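Local coordinates for secreted protein (Streptomyces lividans TK24, PDB 5LXZ) that binds copper and, as a metalloradical protein of the AA5 family, probably works as a copper-radical oxidase like galactose oxidase, at residues A[293-298]-A[335-340]; A[308-313]-A[327-332]. The protein carries 1 engineered substitution. One frame throughout, in Å; residues are numbered along the deposited sequence.

In the fold
Both contacts belong to one four-stranded antiparallel Kelch blade, ordered 301-303, 309-311, 328-330, 337-339, and their centres lie about 6 Å apart. Contact 2 is buried and joins the two middle strands by paired backbone hydrogen bonds, with apolar side chains on both faces. Contact 1 lies at the surface, where the loop from the preceding blade meets outermost strand 337-339 through an arginine gripping a backbone carbonyl and one loose phenylalanine-phenylalanine contact. In sequence, the two strands of contact 2 fall between the segments of contact 1. They touch directly: Lys336 O and Thr338 O probably accept hydrogen bonds from the backbone N of Asp331 and Val329, and Phe337 packs on Gly328.

Contact 1 of 2, residues A[293-298]-A[335-340]; sequences RQFPTY and NKFTKV. With EDO (1,2-ethanediol), chain M; ACT (acetate ion), chain D.
Arg293, in one of its two modelled conformers, grips the backbone of Asn335 side-on: NE (3.1 Å) and NH2 (2.8 Å) both donate to Asn335 O through bent bonds (137° and 148° at the hydrogens), near the guanidinium plane. A bend at chi3 turns its end so that Phe337 CB sits 3.4 Å from CZ, over the centre of one guanidinium face, with ring and guanidinium planes 28° apart. This is the tight part. Asn335 OD1 also approaches Arg293 CB, but is hydrogen-bonded to Trp330 NE1. Packing is looser between the phenylalanines, where Phe337 CE1 reaches the edge of the Phe295 ring, 4.1 Å from CE2. On the solvent side are two molecules probably from the crystallisation liquor: 1,2-ethanediol, lying against both rings with C1 over the centre of Phe337 and C2 over a face of Phe295, its O2 donating a hydrogen bond to Gln294 O, and acetate, whose O accepts from Arg293 NH2 (3.1 Å). Cutting Phe337 back to an alanine would leave CB over the guanidinium, but would probably open a gap beside Phe295. Because the guanidinium's protein partner here is a neutral carbonyl, its charge probably remains available to anions such as acetate.

Contact 2 of 2, residues A[308-313]-A[327-332]; sequences KIFYSG and PGVWDV
Ile309 and Trp330 form a hydrogen-bonded antiparallel pair: Ile309 N donates to Trp330 O (2.8 Å) and Trp330 N to Ile309 O (2.7 Å), both N-H...O angles being 173°. Two residues along, Tyr311 N donates to Gly328 O (2.8 Å), and Gly328 N returns a bond to Tyr311 O. Between them Phe310 and Val329 make the non-hydrogen-bonded pair, and Val329 CA sends a CA-H...O contact to Ile309 O. The strand axes run at 148°, antiparallel with a twist.

Side chains divide by face. On one, Ile309 and Trp330 lie side by side, with CG2 against CE3 at 4.1 Å; Val332 CG2 sits over the centre of the indole and also meets Ile309 CG1. Tyr311 shares this face, Gly313 N lying over its ring centre. On the other, with CG opposite the backbone N (chi1 -178°), the Phe310 ring brings CD1 3.5 Å from Gly328 O and its edge to Val329 CG2. Lys308 runs extended past Val329 CG1, but its NZ stays 4.4 Å from Asp331 OD2, beyond a salt bridge. Pro327 CG lies against Ser312 O (3.4 Å), a buried carbonyl with no partner in the model.

In the next shell, Asp331 OD1 is hydrogen-bonded to Thr334 N, Tyr311 OH to Gly324 O, and Ser312 OG to Thr354 OG1. Phe295 meets Tyr311 edge-to-face and also touches the Trp330 ring, linking both to the loop of contact 1. Trp330 packs on Leu260 and Val262 of the preceding blade, Phe310 on Phe395 and Tyr365 of the following one. Successive four-stranded antiparallel sheets packed face to face are the blades of a beta-propeller, here of the Kelch type, as in galactose oxidase.

Contact 1 of 2, residues A[293-298]-A[335-340]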
loop_
_atom_site.group_PDB
_atom_site.type_symbol
_atom_site.label_atom_id
_atom_site.label_comp_id
_atom_site.label_asym_id
_atom_site.label_seq_id
_atom_site.Cartn_x
_atom_site.Cartn_y
_atom_site.Cartn_z
ATOM N N ARG A 293 3.017 19.313 -0.123
ATOM C CA ARG A 293 2.826 18.568 1.115
ATOM C C ARG A 293 3.437 17.200 0.973
ATOM O O ARG A 293 3.059 16.380 0.136
ATOM C CB ARG A 293 1.406 18.469 1.584
ATOM C CG ARG A 293 1.397 17.801 2.948
ATOM C CD ARG A 293 0.202 18.102 3.775
ATOM N NE ARG A 293 0.017 19.485 4.173
ATOM C CZ ARG A 293 0.626 20.113 5.190
ATOM N NH1 ARG A 293 1.548 19.517 5.941
ATOM N NH2 ARG A 293 0.287 21.359 5.463
ATOM N N GLN A 294 4.464 17.019 1.805
ATOM C CA GLN A 294 5.319 15.866 1.703
ATOM C C GLN A 294 4.944 14.765 2.669
ATOM O O GLN A 294 4.626 15.029 3.838
ATOM C CB GLN A 294 6.770 16.296 1.921
ATOM C CG GLN A 294 7.785 15.209 1.673
ATOM C CD GLN A 294 9.187 15.655 1.986
ATOM O OE1 GLN A 294 9.804 15.192 2.970
ATOM N NE2 GLN A 294 9.716 16.499 1.149
ATOM N N PHE A 295 4.980 13.544 2.136
ATOM C CA PHE A 295 4.764 12.329 2.906
ATOM C C PHE A 295 5.791 11.272 2.508
ATOM O O PHE A 295 6.301 11.312 1.395
ATOM C CB PHE A 295 3.370 11.725 2.609
ATOM C CG PHE A 295 2.208 12.583 3.005
ATOM C CD1 PHE A 295 1.670 13.500 2.117
ATOM C CD2 PHE A 295 1.654 12.467 4.274
ATOM C CE1 PHE A 295 0.614 14.289 2.488
ATOM C CE2 PHE A 295 0.572 13.272 4.653
ATOM C CZ PHE A 295 0.031 14.154 3.725
ATOM N N PRO A 296 5.989 10.280 3.371
ATOM C CA PRO A 296 6.710 9.093 2.953
ATOM C C PRO A 296 5.960 8.335 1.876
ATOM O O PRO A 296 4.837 8.720 1.571
ATOM C CB PRO A 296 6.776 8.237 4.224
ATOM C CG PRO A 296 5.710 8.778 5.097
ATOM C CD PRO A 296 5.516 10.205 4.764
ATOM N N THR A 297 6.528 7.260 1.378
ATOM C CA THR A 297 5.904 6.495 0.291
ATOM C C THR A 297 4.736 5.674 0.778
ATOM O O THR A 297 4.581 5.404 1.962
ATOM C CB THR A 297 6.920 5.569 -0.389
ATOM O OG1 THR A 297 7.339 4.557 0.535
ATOM C CG2 THR A 297 8.070 6.353 -0.948
ATOM N N TYR A 298 3.865 5.298 -0.153
ATOM C CA TYR A 298 2.601 4.634 0.124
ATOM C C TYR A 298 1.926 5.172 1.387
ATOM O O TYR A 298 1.501 4.381 2.269
ATOM C CB TYR A 298 2.731 3.101 0.155
ATOM C CG TYR A 298 2.998 2.453 -1.175
ATOM C CD1 TYR A 298 2.216 2.735 -2.274
ATOM C CD2 TYR A 298 4.018 1.512 -1.338
ATOM C CE1 TYR A 298 2.443 2.128 -3.487
ATOM C CE2 TYR A 298 4.267 0.914 -2.550
ATOM C CZ TYR A 298 3.467 1.185 -3.621
ATOM O OH TYR A 298 3.744 0.537 -4.811
ATOM N N ASN A 335 -4.615 22.962 1.663
ATOM C CA ASN A 335 -3.348 22.354 2.092
ATOM C C ASN A 335 -3.169 22.230 3.590
ATOM O O ASN A 335 -2.131 21.714 4.007
ATOM C CB ASN A 335 -2.112 22.960 1.438
ATOM C CG ASN A 335 -0.990 21.965 1.352
ATOM O OD1 ASN A 335 -1.188 20.801 0.995
ATOM N ND2 ASN A 335 0.203 22.406 1.695
ATOM N N LYS A 336 -4.139 22.684 4.371
ATOM C CA LYS A 336 -4.041 22.645 5.825
ATOM C C LYS A 336 -3.971 21.210 6.304
ATOM O O LYS A 336 -4.673 20.327 5.787
ATOM C CB LYS A 336 -5.234 23.342 6.469
ATOM C CG LYS A 336 -5.067 23.515 7.974
ATOM C CD LYS A 336 -6.164 24.391 8.527
ATOM C CE LYS A 336 -6.103 24.412 10.046
ATOM N NZ LYS A 336 -7.288 25.157 10.566
ATOM N N PHE A 337 -3.089 20.981 7.274
ATOM C CA PHE A 337 -2.929 19.674 7.873
ATOM C C PHE A 337 -3.090 19.817 9.368
ATOM O O PHE A 337 -2.387 20.632 9.996
ATOM C CB PHE A 337 -1.578 19.085 7.534
ATOM C CG PHE A 337 -1.459 17.618 7.901
ATOM C CD1 PHE A 337 -1.845 16.663 6.985
ATOM C CD2 PHE A 337 -0.979 17.212 9.112
ATOM C CE1 PHE A 337 -1.756 15.323 7.287
ATOM C CE2 PHE A 337 -0.892 15.877 9.434
ATOM C CZ PHE A 337 -1.292 14.932 8.520
ATOM N N THR A 338 -3.990 19.045 9.947
ATOM C CA THR A 338 -4.255 19.080 11.376
ATOM C C THR A 338 -3.910 17.700 11.961
ATOM O O THR A 338 -4.536 16.705 11.614
ATOM C CB THR A 338 -5.702 19.424 11.645
ATOM O OG1 THR A 338 -6.063 20.659 11.009
ATOM C CG2 THR A 338 -5.925 19.632 13.161
ATOM N N LYS A 339 -2.896 17.659 12.830
ATOM C CA LYS A 339 -2.433 16.384 13.397
ATOM C C LYS A 339 -3.472 15.790 14.301
ATOM O O LYS A 339 -4.203 16.529 14.995
ATOM C CB LYS A 339 -1.130 16.633 14.133
ATOM C CG LYS A 339 -0.033 16.990 13.146
ATOM C CD LYS A 339 1.258 17.374 13.860
ATOM C CE LYS A 339 2.412 17.567 12.887
ATOM N NZ LYS A 339 2.350 18.889 12.224
ATOM N N VAL A 340 -3.545 14.474 14.306
ATOM C CA VAL A 340 -4.427 13.696 15.153
ATOM C C VAL A 340 -3.532 13.020 16.198
ATOM O O VAL A 340 -2.671 12.218 15.846
ATOM C CB VAL A 340 -5.285 12.675 14.363
ATOM C CG1 VAL A 340 -6.070 11.740 15.271
ATOM C CG2 VAL A 340 -6.279 13.418 13.460
HETATM C C1 EDO M . 1.873 16.542 7.131
HETATM O O1 EDO M . 3.017 16.732 7.975
HETATM C C2 EDO M . 2.345 16.148 5.737
HETATM O O2 EDO M . 3.394 16.995 5.215
HETATM C C ACT D . 2.175 22.009 8.502
HETATM O O ACT D . 2.215 22.673 7.441
HETATM O OXT ACT D . 1.126 21.946 9.179
HETATM C CH3 ACT D . 3.403 21.273 8.948
#

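Contact 2 of 2, residues A[308-313]-A[327-332]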
loop_
_atom_site.group_PDB
_atom_site.type_symbol
_atom_site.label_atom_id
_atom_site.label_comp_id
_atom_site.label_asym_id
_atom_site.label_seq_id
_atom_site.Cartn_x
_atom_site.Cartn_y
_atom_site.Cartn_z
ATOM N N LYS A 308 -12.083 15.965 3.230
ATOM C CA LYS A 308 -10.684 15.982 3.596
ATOM C C LYS A 308 -10.137 14.575 3.526
ATOM O O LYS A 308 -10.860 13.616 3.388
ATOM C CB LYS A 308 -10.483 16.635 4.979
ATOM C CG LYS A 308 -11.078 18.054 5.020
ATOM C CD LYS A 308 -10.740 18.767 6.321
ATOM C CE LYS A 308 -11.517 20.104 6.372
ATOM N NZ LYS A 308 -11.358 20.855 7.647
ATOM N N ILE A 309 -8.824 14.496 3.591
ATOM C CA ILE A 309 -8.109 13.243 3.512
ATOM C C ILE A 309 -7.536 12.899 4.875
ATOM O O ILE A 309 -6.838 13.727 5.489
ATOM C CB ILE A 309 -6.985 13.341 2.477
ATOM C CG1 ILE A 309 -7.521 13.325 1.054
ATOM C CG2 ILE A 309 -5.941 12.201 2.629
ATOM C CD1 ILE A 309 -8.108 11.999 0.547
ATOM N N PHE A 310 -7.820 11.680 5.344
ATOM C CA PHE A 310 -7.217 11.192 6.531
ATOM C C PHE A 310 -5.958 10.437 6.216
ATOM O O PHE A 310 -5.985 9.510 5.419
ATOM C CB PHE A 310 -8.176 10.278 7.291
ATOM C CG PHE A 310 -7.615 9.762 8.596
ATOM C CD1 PHE A 310 -7.178 10.665 9.558
ATOM C CD2 PHE A 310 -7.458 8.436 8.827
ATOM C CE1 PHE A 310 -6.681 10.209 10.765
ATOM C CE2 PHE A 310 -6.949 7.974 10.052
ATOM C CZ PHE A 310 -6.571 8.865 10.996
ATOM N N TYR A 311 -4.865 10.890 6.829
ATOM C CA TYR A 311 -3.574 10.167 6.780
ATOM C C TYR A 311 -3.456 9.443 8.071
ATOM O O TYR A 311 -3.341 10.067 9.131
ATOM C CB TYR A 311 -2.448 11.152 6.589
ATOM C CG TYR A 311 -1.057 10.570 6.734
ATOM C CD1 TYR A 311 -0.673 9.418 6.017
ATOM C CD2 TYR A 311 -0.109 11.165 7.530
ATOM C CE1 TYR A 311 0.611 8.901 6.125
ATOM C CE2 TYR A 311 1.174 10.692 7.580
ATOM C CZ TYR A 311 1.533 9.552 6.884
ATOM O OH TYR A 311 2.801 9.039 6.883
ATOM N N SER A 312 -3.363 8.114 8.003
ATOM C CA SER A 312 -3.357 7.312 9.215
ATOM C C SER A 312 -1.960 7.276 9.841
ATOM O O SER A 312 -1.849 6.821 10.972
ATOM C CB SER A 312 -3.799 5.887 8.936
ATOM O OG SER A 312 -2.778 5.179 8.240
ATOM N N GLY A 313 -0.945 7.698 9.121
ATOM C CA GLY A 313 0.442 7.553 9.526
ATOM C C GLY A 313 1.128 6.324 8.949
ATOM O O GLY A 313 2.360 6.287 8.891
ATOM N N PRO A 327 0.016 11.159 12.003
ATOM C CA PRO A 327 -1.358 11.070 11.469
ATOM C C PRO A 327 -2.057 12.406 11.509
ATOM O O PRO A 327 -1.819 13.248 12.346
ATOM C CB PRO A 327 -2.058 10.108 12.420
ATOM C CG PRO A 327 -0.982 9.367 13.109
ATOM C CD PRO A 327 0.184 10.294 13.191
ATOM N N GLY A 328 -2.993 12.589 10.597
ATOM C CA GLY A 328 -3.756 13.820 10.622
ATOM C C GLY A 328 -4.747 13.914 9.478
ATOM O O GLY A 328 -4.856 13.053 8.645
ATOM N N VAL A 329 -5.426 15.049 9.476
ATOM C CA VAL A 329 -6.466 15.353 8.508
ATOM C C VAL A 329 -5.959 16.457 7.591
ATOM O O VAL A 329 -5.567 17.553 8.047
ATOM C CB VAL A 329 -7.725 15.828 9.225
ATOM C CG1 VAL A 329 -8.784 16.315 8.259
ATOM C CG2 VAL A 329 -8.314 14.693 10.073
ATOM N N TRP A 330 -5.962 16.161 6.300
ATOM C CA TRP A 330 -5.419 17.032 5.284
ATOM C C TRP A 330 -6.531 17.588 4.426
ATOM O O TRP A 330 -7.224 16.826 3.736
ATOM C CB TRP A 330 -4.439 16.222 4.433
ATOM C CG TRP A 330 -3.726 16.924 3.343
ATOM C CD1 TRP A 330 -3.455 18.255 3.223
ATOM C CD2 TRP A 330 -3.162 16.302 2.181
ATOM N NE1 TRP A 330 -2.789 18.497 2.052
ATOM C CE2 TRP A 330 -2.568 17.311 1.407
ATOM C CE3 TRP A 330 -3.064 14.971 1.746
ATOM C CZ2 TRP A 330 -1.921 17.038 0.240
ATOM C CZ3 TRP A 330 -2.441 14.708 0.579
ATOM C CH2 TRP A 330 -1.853 15.736 -0.183
ATOM N N ASP A 331 -6.699 18.903 4.418
ATOM C CA ASP A 331 -7.599 19.542 3.454
ATOM C C ASP A 331 -6.745 19.786 2.225
ATOM O O ASP A 331 -5.861 20.643 2.222
ATOM C CB ASP A 331 -8.093 20.841 4.033
ATOM C CG ASP A 331 -9.082 21.549 3.128
ATOM O OD1 ASP A 331 -8.948 21.455 1.895
ATOM O OD2 ASP A 331 -10.029 22.166 3.648
ATOM N N VAL A 332 -6.962 18.990 1.176
ATOM C CA VAL A 332 -6.119 19.059 0.013
ATOM C C VAL A 332 -6.284 20.388 -0.718
ATOM O O VAL A 332 -5.343 20.876 -1.306
ATOM C CB VAL A 332 -6.405 17.874 -0.925
ATOM C CG1 VAL A 332 -5.552 17.938 -2.174
ATOM C CG2 VAL A 332 -6.175 16.546 -0.216
#